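PDB 3WE9: farnesyl diphosphate phosphatase YisP from Bacillus subtilis subsp. subtilis, which hydrolyses farnesyl diphosphate to farnesol and diphosphate and is required for biofilm formation. Local coordinates for residues A[119-124]-A[162-167]; A[153-158]-A[236-241]; A[190-195]-A[254-259]; A[31-36]-A[43-48]; A[136-139]-A[144-147]. All blocks are in the same frame, centred on the assembly; numbering follows the deposited sequence.

Contact 1: A[119-124]-A[162-167]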
# COMPACT_ATOMS: atom_id res chain seq x y z
N ASP A 119 -10.19 14.15 6.23
CA ASP A 119 -10.95 13.54 5.13
C ASP A 119 -10.20 13.65 3.81
O ASP A 119 -10.28 12.75 2.98
CB ASP A 119 -12.32 14.20 4.98
CG ASP A 119 -13.36 13.61 5.91
OD1 ASP A 119 -13.06 12.61 6.60
OD2 ASP A 119 -14.50 14.14 5.95
N GLU A 120 -9.49 14.75 3.61
CA GLU A 120 -8.75 14.93 2.38
C GLU A 120 -7.63 13.89 2.26
O GLU A 120 -7.39 13.34 1.19
CB GLU A 120 -8.17 16.35 2.32
CG GLU A 120 -7.60 16.73 0.97
CD GLU A 120 -7.28 18.21 0.85
OE1 GLU A 120 -6.75 18.62 -0.21
OE2 GLU A 120 -7.55 18.96 1.81
N LEU A 121 -6.94 13.62 3.37
CA LEU A 121 -5.87 12.62 3.37
C LEU A 121 -6.48 11.23 3.13
O LEU A 121 -5.94 10.44 2.36
CB LEU A 121 -5.12 12.63 4.70
CG LEU A 121 -4.03 11.56 4.86
CD1 LEU A 121 -2.92 11.77 3.84
CD2 LEU A 121 -3.46 11.63 6.27
N LEU A 122 -7.59 10.95 3.81
CA LEU A 122 -8.27 9.66 3.69
C LEU A 122 -8.79 9.43 2.28
O LEU A 122 -8.70 8.32 1.75
CB LEU A 122 -9.45 9.58 4.67
CG LEU A 122 -9.10 9.62 6.16
CD1 LEU A 122 -10.37 9.55 7.00
CD2 LEU A 122 -8.17 8.46 6.48
N MET A 123 -9.33 10.48 1.67
CA MET A 123 -9.86 10.39 0.32
C MET A 123 -8.71 10.07 -0.63
O MET A 123 -8.86 9.31 -1.59
CB MET A 123 -10.53 11.71 -0.07
CG MET A 123 -10.99 11.79 -1.52
SD MET A 123 -12.06 10.43 -2.04
CE MET A 123 -13.37 10.55 -0.88
N TYR A 124 -7.55 10.65 -0.35
CA TYR A 124 -6.39 10.40 -1.18
C TYR A 124 -5.88 8.97 -1.05
O TYR A 124 -5.51 8.34 -2.04
CB TYR A 124 -5.26 11.36 -0.83
CG TYR A 124 -4.09 11.18 -1.76
CD1 TYR A 124 -4.25 11.38 -3.13
CD2 TYR A 124 -2.85 10.78 -1.28
CE1 TYR A 124 -3.19 11.18 -4.01
CE2 TYR A 124 -1.79 10.58 -2.15
CZ TYR A 124 -1.96 10.78 -3.51
OH TYR A 124 -0.91 10.60 -4.38
N VAL A 162 -0.01 3.96 6.00
CA VAL A 162 1.22 3.57 6.69
C VAL A 162 2.44 4.11 5.94
O VAL A 162 3.38 4.63 6.55
CB VAL A 162 1.32 2.04 6.83
CG1 VAL A 162 2.68 1.66 7.40
CG2 VAL A 162 0.22 1.56 7.77
N ARG A 163 2.43 3.98 4.62
CA ARG A 163 3.54 4.48 3.83
C ARG A 163 3.68 5.99 4.05
O ARG A 163 4.79 6.49 4.22
CB ARG A 163 3.30 4.19 2.35
CG ARG A 163 3.50 2.73 1.98
CD ARG A 163 3.05 2.46 0.56
NE ARG A 163 3.45 1.13 0.11
CZ ARG A 163 4.69 0.81 -0.26
NH1 ARG A 163 5.65 1.72 -0.23
NH2 ARG A 163 4.97 -0.43 -0.65
N PHE A 164 2.56 6.70 4.06
CA PHE A 164 2.58 8.14 4.27
C PHE A 164 3.21 8.49 5.61
O PHE A 164 4.02 9.41 5.70
CB PHE A 164 1.16 8.72 4.23
CG PHE A 164 0.52 8.70 2.87
CD1 PHE A 164 1.23 8.30 1.74
CD2 PHE A 164 -0.81 9.12 2.71
CE1 PHE A 164 0.65 8.31 0.48
CE2 PHE A 164 -1.41 9.13 1.44
CZ PHE A 164 -0.68 8.73 0.33
N LEU A 165 2.84 7.74 6.65
CA LEU A 165 3.35 7.96 8.00
C LEU A 165 4.80 7.53 8.23
O LEU A 165 5.39 7.86 9.26
CB LEU A 165 2.45 7.23 9.01
CG LEU A 165 1.02 7.75 9.19
CD1 LEU A 165 0.20 6.77 10.03
CD2 LEU A 165 1.06 9.11 9.86
N SER A 166 5.36 6.78 7.28
CA SER A 166 6.72 6.26 7.38
C SER A 166 7.83 7.17 6.86
O SER A 166 9.02 6.88 7.05
CB SER A 166 6.82 4.93 6.63
OG SER A 166 5.91 3.96 7.13
N ASP A 167 7.47 8.27 6.21
CA ASP A 167 8.50 9.13 5.63
C ASP A 167 7.94 10.51 5.31
O ASP A 167 7.09 10.66 4.42
CB ASP A 167 9.02 8.45 4.36
CG ASP A 167 10.13 9.23 3.67
OD1 ASP A 167 10.67 10.20 4.24
OD2 ASP A 167 10.46 8.84 2.53
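Tyr124 swings its ring out anti to the backbone N (chi1 -176°), while Phe164 sets its CG beside its own N, anti to the carbonyl carbon (chi1 -70°), and points its ring at the other helix; the two rims meet between helices 118-140 and 145-165. Tyr124 CE2 comes within 3.3 Å of Phe164 CZ, with Tyr124 CD2 hardly farther. The ring planes differ by only 14°, yet neither ring lies over the other's face; the two sit rim to rim, so this is not a stack. One helical turn earlier, Leu121 slides past Phe164 the opposite way, laying its CD1 3.6 Å from Phe164 CD2. Phe164 is the one side chain of 162-167 to make the contact, its rim touching the leucine methyl at CD2 and the tyrosine rim at CZ.

Just beyond it, Ser166 OG bonds back to Val162 O at 2.7 Å, coming in from above the carbonyl plane. Asp167 then begins a DXXXD pattern, probably the diphosphate-binding motif of the squalene and phytoene synthase family. Ile208 of helix 199-221 packs on Leu121.

With no hydrogen bond crossing, the join rests on van der Waals contact and apolar burial, so shape and not polarity decides how the rims fit.

Contact 2: A[153-158]-A[236-241]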
# COMPACT_ATOMS: atom_id res chain seq x y z
N VAL A 153 -10.26 -3.02 -0.01
CA VAL A 153 -10.11 -1.57 -0.12
C VAL A 153 -9.51 -1.02 1.17
O VAL A 153 -8.60 -0.18 1.14
CB VAL A 153 -11.46 -0.89 -0.41
CG1 VAL A 153 -11.31 0.63 -0.35
CG2 VAL A 153 -11.97 -1.31 -1.80
N SER A 154 -10.02 -1.49 2.31
CA SER A 154 -9.51 -1.02 3.59
C SER A 154 -8.03 -1.36 3.76
O SER A 154 -7.26 -0.56 4.30
CB SER A 154 -10.33 -1.63 4.73
OG SER A 154 -11.59 -1.00 4.83
N LEU A 155 -7.62 -2.54 3.31
CA LEU A 155 -6.22 -2.95 3.41
C LEU A 155 -5.33 -2.02 2.58
O LEU A 155 -4.33 -1.50 3.07
CB LEU A 155 -6.04 -4.39 2.93
CG LEU A 155 -4.59 -4.89 2.95
CD1 LEU A 155 -4.05 -4.84 4.37
CD2 LEU A 155 -4.52 -6.30 2.39
N GLY A 156 -5.70 -1.81 1.33
CA GLY A 156 -4.92 -0.94 0.46
C GLY A 156 -4.86 0.48 0.99
O GLY A 156 -3.81 1.13 0.94
N LEU A 157 -6.00 0.97 1.47
CA LEU A 157 -6.12 2.31 2.03
C LEU A 157 -5.17 2.43 3.23
O LEU A 157 -4.37 3.36 3.32
CB LEU A 157 -7.57 2.53 2.47
CG LEU A 157 -8.18 3.76 3.16
CD1 LEU A 157 -7.14 4.59 3.88
CD2 LEU A 157 -8.91 4.59 2.13
N ALA A 158 -5.26 1.46 4.15
CA ALA A 158 -4.42 1.46 5.34
C ALA A 158 -2.92 1.41 4.99
O ALA A 158 -2.11 2.11 5.60
CB ALA A 158 -4.78 0.26 6.22
N ALA A 236 0.08 -11.66 6.10
CA ALA A 236 1.44 -11.12 6.05
C ALA A 236 1.39 -9.60 5.90
O ALA A 236 2.07 -8.87 6.63
CB ALA A 236 2.21 -11.74 4.89
N ALA A 237 0.58 -9.12 4.96
CA ALA A 237 0.45 -7.69 4.72
C ALA A 237 0.01 -6.97 6.00
O ALA A 237 0.54 -5.91 6.34
CB ALA A 237 -0.56 -7.43 3.60
N LEU A 238 -0.97 -7.54 6.69
CA LEU A 238 -1.47 -6.97 7.93
C LEU A 238 -0.37 -6.89 8.99
O LEU A 238 -0.13 -5.84 9.57
CB LEU A 238 -2.63 -7.82 8.46
CG LEU A 238 -3.95 -7.68 7.68
CD1 LEU A 238 -4.96 -8.70 8.19
CD2 LEU A 238 -4.48 -6.27 7.84
N HIS A 239 0.29 -8.02 9.24
CA HIS A 239 1.36 -8.08 10.24
C HIS A 239 2.52 -7.14 9.93
O HIS A 239 3.05 -6.47 10.82
CB HIS A 239 1.90 -9.51 10.35
CG HIS A 239 1.07 -10.40 11.21
ND1 HIS A 239 -0.29 -10.55 11.04
CD2 HIS A 239 1.41 -11.20 12.25
CE1 HIS A 239 -0.75 -11.40 11.94
NE2 HIS A 239 0.26 -11.81 12.68
N LEU A 240 2.93 -7.09 8.67
CA LEU A 240 4.05 -6.26 8.25
C LEU A 240 3.80 -4.77 8.44
O LEU A 240 4.68 -4.05 8.92
CB LEU A 240 4.39 -6.53 6.78
CG LEU A 240 4.99 -7.91 6.48
CD1 LEU A 240 5.10 -8.12 4.97
CD2 LEU A 240 6.36 -8.01 7.14
N HIS A 241 2.61 -4.30 8.08
CA HIS A 241 2.31 -2.88 8.20
C HIS A 241 2.02 -2.45 9.62
O HIS A 241 2.26 -1.30 9.98
CB HIS A 241 1.19 -2.53 7.21
CG HIS A 241 1.63 -2.66 5.79
ND1 HIS A 241 2.43 -1.72 5.17
CD2 HIS A 241 1.53 -3.69 4.92
CE1 HIS A 241 2.80 -2.17 3.99
NE2 HIS A 241 2.27 -3.36 3.81
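Two long helices of the all-alpha isoprenoid synthase fold, 145-165 and 228-250, face each other here through Leu155 on the first and Ala237 and Leu238 on the second. The closest pair of CA atoms, Leu155 and Leu238, is 7.7 Å apart, and side chains fill the interval. Leu155 does most of the bridging. Its CG stands anti to the backbone N (chi1 178°), which sends the isobutyl group straight across, and the forked end then splits between two partners. Leu155 CD1 meets Leu238 CD2 at 3.8 Å, while Leu155 CD2 lies 4.3 Å from Ala237 CB, a looser approach.

Leu238 does not start out aimed at the other helix; it reaches it because its CG sits beside its own backbone N (chi1 -73°), bringing CD2 round to meet the leucine opposite. The two leucines pass each other on a slant, and one methyl from each makes the touch. Helices of this fold surround a central cavity that in relatives takes up the isoprenoid chain, and a triethylene glycol molecule, probably from the crystallisation liquor, lies about 4 Å from the side chain of Ala237. Such molecules often mark pockets, and its place is consistent with one beside the contact, although it is no substrate.

Helix 199-221 closes one flank: its Tyr215 packs on Ala158, its Gln220 touches Leu238, and its Glu218 shares a hydrogen bond with Ser154 OG. On the far side of 236-241, Leu240 packs against Val267 and Leu271 of helix 264-271.

Contact 3: A[190-195]-A[254-259]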
# COMPACT_ATOMS: atom_id res chain seq x y z
N ALA A 190 5.64 26.11 11.17
CA ALA A 190 7.06 26.31 11.42
C ALA A 190 7.70 25.03 11.95
O ALA A 190 8.80 24.67 11.54
CB ALA A 190 7.28 27.46 12.40
N ASP A 191 7.01 24.37 12.89
CA ASP A 191 7.51 23.11 13.46
C ASP A 191 7.71 22.13 12.30
O ASP A 191 8.78 21.53 12.15
CB ASP A 191 6.49 22.47 14.42
CG ASP A 191 6.33 23.20 15.74
OD1 ASP A 191 7.30 23.84 16.21
OD2 ASP A 191 5.23 23.10 16.33
N LEU A 192 6.66 21.97 11.51
CA LEU A 192 6.67 21.05 10.37
C LEU A 192 7.81 21.32 9.39
O LEU A 192 8.51 20.39 8.98
CB LEU A 192 5.33 21.12 9.63
CG LEU A 192 5.18 20.28 8.36
CD1 LEU A 192 5.38 18.80 8.70
CD2 LEU A 192 3.81 20.51 7.74
N GLN A 193 7.99 22.58 9.01
CA GLN A 193 9.04 22.92 8.07
C GLN A 193 10.41 22.54 8.62
O GLN A 193 11.29 22.11 7.87
CB GLN A 193 9.00 24.41 7.73
CG GLN A 193 9.97 24.81 6.62
CD GLN A 193 9.72 26.21 6.09
OE1 GLN A 193 8.65 26.50 5.56
NE2 GLN A 193 10.71 27.08 6.23
N LYS A 194 10.58 22.69 9.93
CA LYS A 194 11.84 22.36 10.60
C LYS A 194 11.96 20.86 10.85
O LYS A 194 13.03 20.36 11.20
CB LYS A 194 11.94 23.09 11.94
CG LYS A 194 12.54 24.48 11.88
CD LYS A 194 12.48 25.18 13.24
CE LYS A 194 11.05 25.55 13.61
NZ LYS A 194 10.96 26.27 14.91
N GLY A 195 10.84 20.15 10.70
CA GLY A 195 10.85 18.72 10.95
C GLY A 195 10.98 18.46 12.44
O GLY A 195 11.64 17.51 12.86
N ASP A 254 10.88 9.48 14.28
CA ASP A 254 11.91 10.24 13.57
C ASP A 254 11.76 10.14 12.05
O ASP A 254 12.74 9.91 11.32
CB ASP A 254 13.28 9.70 14.02
CG ASP A 254 14.40 10.74 13.93
OD1 ASP A 254 14.12 11.94 13.77
OD2 ASP A 254 15.57 10.33 14.05
N VAL A 255 10.53 10.35 11.57
CA VAL A 255 10.23 10.24 10.14
C VAL A 255 10.57 11.43 9.26
O VAL A 255 10.40 11.35 8.05
CB VAL A 255 8.73 9.88 9.93
CG1 VAL A 255 8.43 8.52 10.54
CG2 VAL A 255 7.84 10.96 10.54
N PHE A 256 11.02 12.53 9.85
CA PHE A 256 11.42 13.70 9.06
C PHE A 256 12.87 13.48 8.61
O PHE A 256 13.30 14.01 7.58
CB PHE A 256 11.36 14.99 9.90
CG PHE A 256 9.96 15.43 10.24
CD1 PHE A 256 9.07 15.82 9.23
CD2 PHE A 256 9.54 15.49 11.56
CE1 PHE A 256 7.78 16.25 9.55
CE2 PHE A 256 8.24 15.91 11.88
CZ PHE A 256 7.37 16.29 10.88
N GLN A 257 13.60 12.68 9.38
CA GLN A 257 15.01 12.39 9.10
C GLN A 257 15.25 11.09 8.34
O GLN A 257 16.14 11.02 7.49
CB GLN A 257 15.80 12.34 10.41
CG GLN A 257 15.87 13.67 11.14
CD GLN A 257 16.30 14.81 10.24
OE1 GLN A 257 17.23 14.67 9.45
NE2 GLN A 257 15.62 15.94 10.35
N TYR A 258 14.46 10.06 8.65
CA TYR A 258 14.61 8.76 8.02
C TYR A 258 13.30 8.21 7.47
O TYR A 258 12.23 8.53 7.97
CB TYR A 258 15.12 7.73 9.04
CG TYR A 258 16.46 8.04 9.64
CD1 TYR A 258 17.64 7.59 9.04
CD2 TYR A 258 16.56 8.73 10.85
CE1 TYR A 258 18.88 7.83 9.61
CE2 TYR A 258 17.79 8.97 11.43
CZ TYR A 258 18.95 8.52 10.81
OH TYR A 258 20.17 8.74 11.40
N HIS A 259 13.41 7.37 6.45
CA HIS A 259 12.26 6.70 5.86
C HIS A 259 12.27 5.33 6.52
O HIS A 259 13.22 4.56 6.37
CB HIS A 259 12.43 6.55 4.34
CG HIS A 259 11.38 5.69 3.70
ND1 HIS A 259 11.34 5.45 2.34
CD2 HIS A 259 10.34 4.99 4.23
CE1 HIS A 259 10.33 4.65 2.06
NE2 HIS A 259 9.71 4.35 3.19
O HOH W 1 13.56 15.84 12.93
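Leu192, in the last turn of the short helix 189-194, is the first residue to meet Phe256. Its CG is anti to the backbone N (chi1 177°), and its CD1 ends 3.6 Å from Phe256 CE1; the two side chains cross at about a right angle. Two residues on, Lys194 N still bonds to Ala190 O, and then the helix stops. Gly195 takes a positive phi of 71°, and its N reaches back to Leu192 O at 2.9 Å, part of a Schellman motif that ends the helix and turns the chain onto the aromatic ring. Gly195 CA sits over one face of Phe256, 3.6 Å from the ring centroid in a CH-pi contact, and Gly195 O comes within 3.2 Å of Phe256 CD2. With an alanine here instead of Phe256, the glycine CA would probably lose the face it rests on and a gap would open beside the leucine methyl.

Phe256 belongs to the loop between helices 228-250 and 264-271, and its ring also meets that of Phe201. Beside Gly195 a water donates to Gly195 O and weakly accepts from Gln257 NE2 at 3.3 Å.

Contact 4: A[31-36]-A[43-48]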
# COMPACT_ATOMS: atom_id res chain seq x y z
N LYS A 31 7.09 -9.66 -0.43
CA LYS A 31 7.21 -10.80 0.46
C LYS A 31 5.83 -11.37 0.78
O LYS A 31 5.63 -12.59 0.79
CB LYS A 31 7.91 -10.38 1.75
CG LYS A 31 8.15 -11.52 2.72
CD LYS A 31 9.01 -12.60 2.07
CE LYS A 31 9.16 -13.80 2.98
NZ LYS A 31 9.89 -14.90 2.29
N ALA A 32 4.87 -10.49 1.04
CA ALA A 32 3.51 -10.91 1.35
C ALA A 32 2.88 -11.62 0.16
O ALA A 32 2.18 -12.63 0.32
CB ALA A 32 2.66 -9.70 1.74
N LEU A 33 3.13 -11.10 -1.04
CA LEU A 33 2.59 -11.67 -2.27
C LEU A 33 3.21 -13.02 -2.63
O LEU A 33 2.60 -13.81 -3.36
CB LEU A 33 2.81 -10.70 -3.43
CG LEU A 33 2.04 -9.37 -3.40
CD1 LEU A 33 2.51 -8.50 -4.56
CD2 LEU A 33 0.55 -9.63 -3.49
N SER A 34 4.41 -13.28 -2.13
CA SER A 34 5.11 -14.52 -2.44
C SER A 34 4.32 -15.77 -2.03
O SER A 34 4.55 -16.85 -2.57
CB SER A 34 6.49 -14.55 -1.77
OG SER A 34 6.38 -14.69 -0.36
N TYR A 35 3.39 -15.61 -1.10
CA TYR A 35 2.59 -16.73 -0.62
C TYR A 35 1.46 -17.14 -1.56
O TYR A 35 0.84 -18.19 -1.38
CB TYR A 35 2.02 -16.40 0.76
CG TYR A 35 3.09 -16.19 1.80
CD1 TYR A 35 3.91 -17.24 2.21
CD2 TYR A 35 3.32 -14.93 2.34
CE1 TYR A 35 4.92 -17.04 3.14
CE2 TYR A 35 4.33 -14.72 3.28
CZ TYR A 35 5.12 -15.78 3.67
OH TYR A 35 6.12 -15.58 4.60
N LEU A 36 1.19 -16.32 -2.57
CA LEU A 36 0.15 -16.63 -3.54
C LEU A 36 0.65 -17.65 -4.56
O LEU A 36 1.85 -17.76 -4.81
CB LEU A 36 -0.27 -15.37 -4.30
CG LEU A 36 -1.04 -14.26 -3.57
CD1 LEU A 36 -1.07 -13.01 -4.44
CD2 LEU A 36 -2.45 -14.73 -3.24
N ALA A 43 0.39 -12.08 -11.38
CA ALA A 43 -0.65 -11.12 -11.71
C ALA A 43 -0.55 -9.93 -10.75
O ALA A 43 -0.68 -8.78 -11.15
CB ALA A 43 -2.03 -11.77 -11.59
N SER A 44 -0.32 -10.23 -9.48
CA SER A 44 -0.19 -9.17 -8.47
C SER A 44 1.02 -8.29 -8.77
O SER A 44 0.96 -7.08 -8.59
CB SER A 44 -0.06 -9.78 -7.07
OG SER A 44 -1.26 -10.43 -6.70
N TRP A 45 2.11 -8.91 -9.21
CA TRP A 45 3.31 -8.14 -9.55
C TRP A 45 2.95 -7.14 -10.64
O TRP A 45 3.32 -5.97 -10.57
CB TRP A 45 4.42 -9.04 -10.08
CG TRP A 45 5.00 -10.02 -9.10
CD1 TRP A 45 4.88 -10.02 -7.74
CD2 TRP A 45 5.83 -11.14 -9.43
NE1 TRP A 45 5.58 -11.07 -7.20
CE2 TRP A 45 6.18 -11.78 -8.21
CE3 TRP A 45 6.32 -11.67 -10.63
CZ2 TRP A 45 6.99 -12.92 -8.17
CZ3 TRP A 45 7.13 -12.80 -10.59
CH2 TRP A 45 7.46 -13.41 -9.36
N ALA A 46 2.23 -7.60 -11.65
CA ALA A 46 1.82 -6.76 -12.77
C ALA A 46 1.00 -5.57 -12.28
O ALA A 46 1.25 -4.42 -12.68
CB ALA A 46 1.01 -7.58 -13.79
N VAL A 47 0.02 -5.84 -11.43
CA VAL A 47 -0.84 -4.79 -10.90
C VAL A 47 -0.05 -3.74 -10.11
O VAL A 47 -0.20 -2.54 -10.34
CB VAL A 47 -1.95 -5.37 -9.99
CG1 VAL A 47 -2.68 -4.25 -9.26
CG2 VAL A 47 -2.93 -6.18 -10.84
N LEU A 48 0.80 -4.19 -9.19
CA LEU A 48 1.59 -3.26 -8.40
C LEU A 48 2.68 -2.57 -9.21
O LEU A 48 3.05 -1.43 -8.91
CB LEU A 48 2.19 -3.97 -7.18
CG LEU A 48 1.18 -4.49 -6.16
CD1 LEU A 48 1.92 -4.92 -4.90
CD2 LEU A 48 0.16 -3.40 -5.82
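The chain leaves helix 27-33 in a type I turn from Leu33 to Leu36, closed by a 3.0 Å bond from Leu36 N to Leu33 O, and both leucines point toward helix 38-54, with Leu33 CA 7.2 Å from Ser44 CA. Leu33 carries the contact. Its CG lies beside the backbone N (chi1 -67°), and the two methyls straddle a serine: Leu33 CD2 is 3.6 Å from Ser44 CB, and CD1 is only slightly farther from the same carbon. Leu33 CD1 also runs tip to tip into Leu48 CD1, again at 3.6 Å, and lies 4.2 Å from Trp45 CD1, at the edge of the indole and near its plane.

This is the inner face of an alpha-alpha hairpin: the short helix 27-33 and the long helix 38-54 are joined by a brief link, and Leu33 packs between them. An alanine in place of Leu33 would probably leave the Leu48 methyl and the indole edge without their apolar partner.

Leu36 adds a second touch, its CD1 lying 3.4 Å from Ser44 OG. That hydroxyl hydrogen-bonds to Gln40 O one turn back in its own helix, so its polar needs are met although it is buried among methyls. The Trp45 ring also meets Phe30, and Leu33 lies about 4 Å from the same kind of bound triethylene glycol that neighbours Ala237.

Contact 5: A[136-139]-A[144-147]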
# COMPACT_ATOMS: atom_id res chain seq x y z
N LEU A 136 -6.60 -5.55 -7.01
CA LEU A 136 -6.18 -6.89 -6.61
C LEU A 136 -7.27 -7.87 -6.19
O LEU A 136 -7.04 -9.07 -6.17
CB LEU A 136 -5.17 -6.79 -5.47
CG LEU A 136 -3.85 -6.07 -5.75
CD1 LEU A 136 -3.07 -5.93 -4.45
CD2 LEU A 136 -3.04 -6.84 -6.79
N LEU A 137 -8.45 -7.36 -5.83
CA LEU A 137 -9.54 -8.21 -5.36
C LEU A 137 -9.79 -9.49 -6.16
O LEU A 137 -9.85 -10.58 -5.59
CB LEU A 137 -10.84 -7.40 -5.25
CG LEU A 137 -12.04 -8.13 -4.64
CD1 LEU A 137 -11.70 -8.63 -3.25
CD2 LEU A 137 -13.24 -7.19 -4.59
N PRO A 138 -9.95 -9.37 -7.49
CA PRO A 138 -10.20 -10.56 -8.31
C PRO A 138 -9.07 -11.59 -8.27
O PRO A 138 -9.28 -12.77 -8.55
CB PRO A 138 -10.39 -9.98 -9.71
CG PRO A 138 -10.92 -8.60 -9.44
CD PRO A 138 -10.04 -8.15 -8.30
N ILE A 139 -7.88 -11.13 -7.92
CA ILE A 139 -6.72 -12.01 -7.82
C ILE A 139 -6.71 -12.72 -6.47
O ILE A 139 -6.36 -13.90 -6.37
CB ILE A 139 -5.41 -11.20 -8.00
CG1 ILE A 139 -5.36 -10.60 -9.41
CG2 ILE A 139 -4.20 -12.09 -7.74
CD1 ILE A 139 -4.20 -9.65 -9.66
N LYS A 144 -16.22 -15.29 -2.86
CA LYS A 144 -16.73 -14.25 -1.96
C LYS A 144 -16.16 -12.86 -2.19
O LYS A 144 -15.67 -12.21 -1.25
CB LYS A 144 -16.46 -14.65 -0.51
CG LYS A 144 -16.84 -16.08 -0.17
CD LYS A 144 -16.66 -16.38 1.31
CE LYS A 144 -16.78 -17.87 1.56
NZ LYS A 144 -17.91 -18.44 0.77
N GLN A 145 -16.22 -12.37 -3.43
CA GLN A 145 -15.69 -11.05 -3.72
C GLN A 145 -16.53 -9.94 -3.09
O GLN A 145 -15.99 -8.97 -2.56
CB GLN A 145 -15.60 -10.85 -5.24
CG GLN A 145 -14.70 -11.89 -5.90
CD GLN A 145 -14.35 -11.55 -7.33
OE1 GLN A 145 -13.79 -12.37 -8.06
NE2 GLN A 145 -14.68 -10.33 -7.75
N ASP A 146 -17.85 -10.09 -3.13
CA ASP A 146 -18.75 -9.11 -2.54
C ASP A 146 -18.49 -8.96 -1.04
O ASP A 146 -18.52 -7.85 -0.50
CB ASP A 146 -20.21 -9.53 -2.76
CG ASP A 146 -20.83 -8.89 -3.98
OD1 ASP A 146 -20.16 -8.81 -5.03
OD2 ASP A 146 -22.00 -8.46 -3.89
N GLN A 147 -18.24 -10.08 -0.38
CA GLN A 147 -17.99 -10.10 1.05
C GLN A 147 -16.59 -9.61 1.46
O GLN A 147 -16.39 -9.22 2.61
CB GLN A 147 -18.17 -11.52 1.59
CG GLN A 147 -19.58 -12.07 1.53
CD GLN A 147 -19.66 -13.49 2.05
OE1 GLN A 147 -19.24 -13.78 3.17
NE2 GLN A 147 -20.21 -14.39 1.23
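The shortest polar bond here, Ile139 N to Leu136 O at 2.8 Å, closes a tight turn round Leu137 and Pro138, the two residues that meet Gln145. Helix 118-140 is kinked at this point: Pro138 has no N-H to give, and Ile139 N turns to Leu136 O, three residues back, so the regular i to i-4 bonds are missing here. No hydrogen bond runs from 136-139 to 144-147, so the helix end and the next helix start meet by packing alone.

Leu137 is the apolar half of the contact. Its CG is anti to the backbone N (chi1 -175°), which points the branch at the opposing backbone, and CD2 comes to rest 3.9 Å from Gln145 O and 4.4 Å from Gln145 CB. These are ordinary van der Waals distances. Gln145 answers from the other side. Its first torsion sets CG beside its own N (chi1 -59°), and from there the chain runs out extended until its amide end comes beside Pro138. Gln145 gives up more surface to the contact than either partner.

Lys144 holds the N-cap position of helix 145-165, so Gln145 is in that helix's first turn, and the short link after helix 118-140 makes the pair an alpha-alpha hairpin. Farther along helix 145-165, Lys149 and Ala152 pack on Leu137; Ile139 faces away, onto Gln40, Ala43 and Ser44 of helix 38-54, while Leu96 touches Pro138.

Overall arrangement
Helix 145-165 threads contacts 5, 2 and 1 in that order. Contacts 1 and 5 pair it with helix 118-140, at the open and closed ends of the hairpin, centres 24 Å apart; contact 5 nests inside the loop closed by contact 1. Contact 2 crosses contact 1 by bringing in helix 228-250, which also touches contact 4. Contact 4 comes first in sequence and packs on contact 5 through Ile139. Contact 3, 38 Å from contact 5, lies at the bundle's opposite end, its loop touching Leu165 and Asp167. Contacts 4 and 5 close short hairpins, while contacts 1, 2 and 3 join segments 38 to 78 residues apart, so the bundle is held locally and across the chain.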